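Local atomic coordinates of group II chitinase (Ostrinia furnacalis, PDB entry 6JAW), a protein that probably hydrolyses internal bonds of chitin as a family 18 endochitinase, this chain being one glycosyl hydrolase domain of a much longer protein. Residues 167-172 / 194-199. Residues are numbered along the deposited sequence; the frame is centred on the assembly and turned at random.
With BBO (2-[3-(morpholin-4-yl)propyl]-1H-benzo[de]isoquinoline-1,3(2H)-dione), chain B.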
ATOM      1  N   SER A 167      -2.539   9.009   9.994  1.00 12.25           N
ATOM      2  CA  SER A 167      -2.729   7.610   9.663  1.00 15.41           C
ATOM      3  C   SER A 167      -1.367   6.965   9.488  1.00 13.79           C
ATOM      4  O   SER A 167      -0.332   7.633   9.477  1.00 13.88           O
ATOM      5  CB  SER A 167      -3.575   7.447   8.398  1.00 18.03           C
ATOM      6  OG  SER A 167      -2.971   8.134   7.319  1.00 15.60           O
ATOM      7  N   ALA A 168      -1.371   5.647   9.353  1.00 12.85           N
ATOM      8  CA  ALA A 168      -0.125   4.927   9.160  1.00 14.50           C
ATOM      9  C   ALA A 168      -0.381   3.727   8.268  1.00 14.38           C
ATOM     10  O   ALA A 168      -1.402   3.046   8.407  1.00 15.74           O
ATOM     11  CB  ALA A 168       0.479   4.473  10.494  1.00 14.66           C
ATOM     12  N   ALA A 169       0.544   3.487   7.345  1.00 13.87           N
ATOM     13  CA  ALA A 169       0.611   2.232   6.616  1.00 16.99           C
ATOM     14  C   ALA A 169       1.498   1.281   7.404  1.00 15.65           C
ATOM     15  O   ALA A 169       2.622   1.638   7.769  1.00 17.03           O
ATOM     16  CB  ALA A 169       1.164   2.450   5.206  1.00 13.33           C
ATOM     17  N   VAL A 170       0.992   0.077   7.681  1.00 14.26           N
ATOM     18  CA  VAL A 170       1.639  -0.830   8.618  1.00 15.34           C
ATOM     19  C   VAL A 170       1.831  -2.209   7.999  1.00 16.34           C
ATOM     20  O   VAL A 170       1.136  -2.607   7.062  1.00 14.56           O
ATOM     21  CB  VAL A 170       0.842  -0.963   9.923  1.00 15.73           C
ATOM     22  CG1 VAL A 170       0.720   0.388  10.603  1.00 11.78           C
ATOM     23  CG2 VAL A 170      -0.523  -1.557   9.618  1.00 11.34           C
ATOM     24  N   SER A 171       2.763  -2.952   8.586  1.00 13.81           N
ATOM     25  CA  SER A 171       3.152  -4.251   8.071  1.00 14.43           C
ATOM     26  C   SER A 171       2.029  -5.275   8.241  1.00 14.59           C
ATOM     27  O   SER A 171       1.278  -5.231   9.218  1.00 12.00           O
ATOM     28  CB  SER A 171       4.398  -4.748   8.795  1.00 14.03           C
ATOM     29  OG  SER A 171       4.663  -6.096   8.459  1.00 17.76           O
ATOM     30  N   PRO A 172       1.901  -6.209   7.296  1.00 12.57           N
ATOM     31  CA  PRO A 172       1.031  -7.375   7.480  1.00 13.39           C
ATOM     32  C   PRO A 172       1.701  -8.553   8.171  1.00 16.33           C
ATOM     33  O   PRO A 172       1.035  -9.570   8.403  1.00 15.57           O
ATOM     34  CB  PRO A 172       0.700  -7.753   6.032  1.00 14.28           C
ATOM     35  CG  PRO A 172       2.016  -7.518   5.337  1.00 16.21           C
ATOM     36  CD  PRO A 172       2.573  -6.240   5.983  1.00 13.78           C
ATOM     37  N   ALA A 194      -3.644   1.645   7.730  1.00 14.35           N
ATOM     38  CA  ALA A 194      -3.676   1.011   6.415  1.00 17.16           C
ATOM     39  C   ALA A 194      -2.791  -0.220   6.493  1.00 15.56           C
ATOM     40  O   ALA A 194      -1.563  -0.122   6.470  1.00 16.53           O
ATOM     41  CB  ALA A 194      -3.222   1.971   5.318  1.00 15.45           C
ATOM     42  N   VAL A 195      -3.412  -1.385   6.609  1.00 13.37           N
ATOM     43  CA  VAL A 195      -2.647  -2.619   6.699  1.00 13.41           C
ATOM     44  C   VAL A 195      -2.256  -3.040   5.290  1.00 16.28           C
ATOM     45  O   VAL A 195      -3.118  -3.262   4.432  1.00 16.83           O
ATOM     46  CB  VAL A 195      -3.444  -3.716   7.409  1.00 15.48           C
ATOM     47  CG1 VAL A 195      -2.582  -4.940   7.561  1.00 15.98           C
ATOM     48  CG2 VAL A 195      -3.927  -3.215   8.763  1.00 16.62           C
ATOM     49  N   MET A 196      -0.952  -3.131   5.041  1.00 14.48           N
ATOM     50  CA  MET A 196      -0.437  -3.419   3.705  1.00 18.29           C
ATOM     51  C   MET A 196      -0.466  -4.930   3.472  1.00 18.64           C
ATOM     52  O   MET A 196       0.562  -5.609   3.417  1.00 16.32           O
ATOM     53  CB  MET A 196       0.962  -2.843   3.548  1.00 18.36           C
ATOM     54  CG  MET A 196       0.955  -1.326   3.475  1.00 23.18           C
ATOM     55  SD  MET A 196       2.598  -0.618   3.342  1.00 32.74           S
ATOM     56  CE  MET A 196       3.164  -0.796   5.025  1.00 17.94           C
ATOM     57  N   THR A 197      -1.692  -5.444   3.321  1.00 13.67           N
ATOM     58  CA  THR A 197      -1.938  -6.873   3.122  1.00 15.92           C
ATOM     59  C   THR A 197      -1.587  -7.283   1.690  1.00 16.44           C
ATOM     60  O   THR A 197      -2.426  -7.723   0.908  1.00 16.99           O
ATOM     61  CB  THR A 197      -3.388  -7.213   3.452  1.00 18.99           C
ATOM     62  OG1 THR A 197      -4.244  -6.175   2.962  1.00 23.14           O
ATOM     63  CG2 THR A 197      -3.598  -7.351   4.969  1.00 14.88           C
ATOM     64  N   TYR A 198      -0.311  -7.115   1.356  1.00 16.41           N
ATOM     65  CA  TYR A 198       0.234  -7.532   0.069  1.00 18.42           C
ATOM     66  C   TYR A 198       1.743  -7.652   0.224  1.00 19.29           C
ATOM     67  O   TYR A 198       2.299  -7.359   1.286  1.00 17.50           O
ATOM     68  CB  TYR A 198      -0.142  -6.569  -1.064  1.00 14.39           C
ATOM     69  CG  TYR A 198      -0.006  -5.106  -0.724  1.00 15.03           C
ATOM     70  CD1 TYR A 198       1.243  -4.495  -0.663  1.00 17.45           C
ATOM     71  CD2 TYR A 198      -1.128  -4.329  -0.471  1.00 17.68           C
ATOM     72  CE1 TYR A 198       1.369  -3.155  -0.352  1.00 21.99           C
ATOM     73  CE2 TYR A 198      -1.015  -2.984  -0.162  1.00 17.77           C
ATOM     74  CZ  TYR A 198       0.234  -2.402  -0.103  1.00 20.76           C
ATOM     75  OH  TYR A 198       0.346  -1.064   0.201  1.00 21.93           O
ATOM     76  N   ASP A 199       2.398  -8.102  -0.846  1.00 14.33           N
ATOM     77  CA  ASP A 199       3.816  -8.461  -0.816  1.00 13.59           C
ATOM     78  C   ASP A 199       4.108  -9.519   0.241  1.00 16.61           C
ATOM     79  O   ASP A 199       5.179  -9.521   0.853  1.00 18.22           O
ATOM     80  CB  ASP A 199       4.704  -7.236  -0.591  1.00 19.38           C
ATOM     81  CG  ASP A 199       4.686  -6.289  -1.761  1.00 25.32           C
ATOM     82  OD1 ASP A 199       4.250  -6.693  -2.863  1.00 23.46           O
ATOM     83  OD2 ASP A 199       5.085  -5.131  -1.566  1.00 30.73           O
TER
HETATM   84  C10 BBO B2101      10.393  -8.217   1.928  1.00 32.42           C
HETATM   85  C13 BBO B2101       8.106  -5.030  -1.144  1.00 41.62           C
HETATM   86  C15 BBO B2101       7.425  -2.640  -1.519  1.00 50.89           C
HETATM   87  C17 BBO B2101       4.317  -1.783  -3.266  1.00 49.93           C
HETATM   88  C01 BBO B2101      11.506  -8.963   2.298  1.00 33.33           C
HETATM   89  C02 BBO B2101      12.679  -8.917   1.536  1.00 32.68           C
HETATM   90  C03 BBO B2101      12.738  -8.117   0.395  1.00 35.66           C
HETATM   91  C04 BBO B2101      13.893  -8.041  -0.400  1.00 32.22           C
HETATM   92  C05 BBO B2101      13.893  -7.220  -1.537  1.00 37.50           C
HETATM   93  C06 BBO B2101      12.786  -6.482  -1.895  1.00 39.57           C
HETATM   94  C07 BBO B2101      11.669  -6.562  -1.121  1.00 36.59           C
HETATM   95  C08 BBO B2101      11.630  -7.374   0.027  1.00 33.12           C
HETATM   96  C09 BBO B2101      10.458  -7.432   0.802  1.00 31.75           C
HETATM   97  C11 BBO B2101       9.237  -6.613   0.401  1.00 34.29           C
HETATM   98  C12 BBO B2101      10.452  -5.748  -1.521  1.00 37.31           C
HETATM   99  C14 BBO B2101       7.950  -3.655  -0.493  1.00 50.01           C
HETATM  100  C16 BBO B2101       5.180  -2.047  -2.023  1.00 55.55           C
HETATM  101  C18 BBO B2101       6.333  -2.109  -4.453  1.00 63.58           C
HETATM  102  C19 BBO B2101       6.492  -3.360  -3.601  1.00 59.28           C
HETATM  103  N01 BBO B2101       9.275  -5.793  -0.744  1.00 40.16           N
HETATM  104  N02 BBO B2101       6.207  -3.077  -2.194  1.00 66.63           N
HETATM  105  O01 BBO B2101       8.081  -6.671   1.175  1.00 44.85           O
HETATM  106  O02 BBO B2101      10.511  -4.950  -2.663  1.00 48.22           O
HETATM  107  O03 BBO B2101       4.995  -1.719  -4.494  1.00 59.93           O
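The carbonyl oxygen of A194 is gripped twice by the neighbouring strand: V170 N donates to it at 2.8 Å, tilted 26° from the carbonyl plane, and A169 CA approaches the same oxygen at 3.2 Å in a C-H...O contact. This is the parallel pairing of strands 165-170 and 192-195 in the TIM barrel of glycosyl hydrolase family 18. A168 O accepts from A194 N in the carbonyl plane, and M196 N closes the series on V170 O in a nearly straight bond of 3.0 Å. As in any parallel pair, successive residues point to opposite faces. Here A169 and A194 face the barrel interior, where A194 touches M344, whereas V170 and V195 turn to the other face, where W234 of helix 227-236 packs on both; V170 CG2, lodged between its own backbone N and carbonyl carbon, meets V195 CG2 at 3.9 Å. Beyond the strand, M196 folds back: the bend at chi3 (-76°) brings CE 3.4 Å from V170 O and 3.8 Å from A169 CB. M196 O lies off the CB-CG-CD side of the P172 ring, well out of its plane, and accepts Y198 N in the inverse gamma turn centred on T197. Past these strand ends sits the bound naphthalimide compound, its morpholine N02 modelled doubtfully close to D199 OD2; D199 OD1 is held by Y251 OH and Q253 NE2.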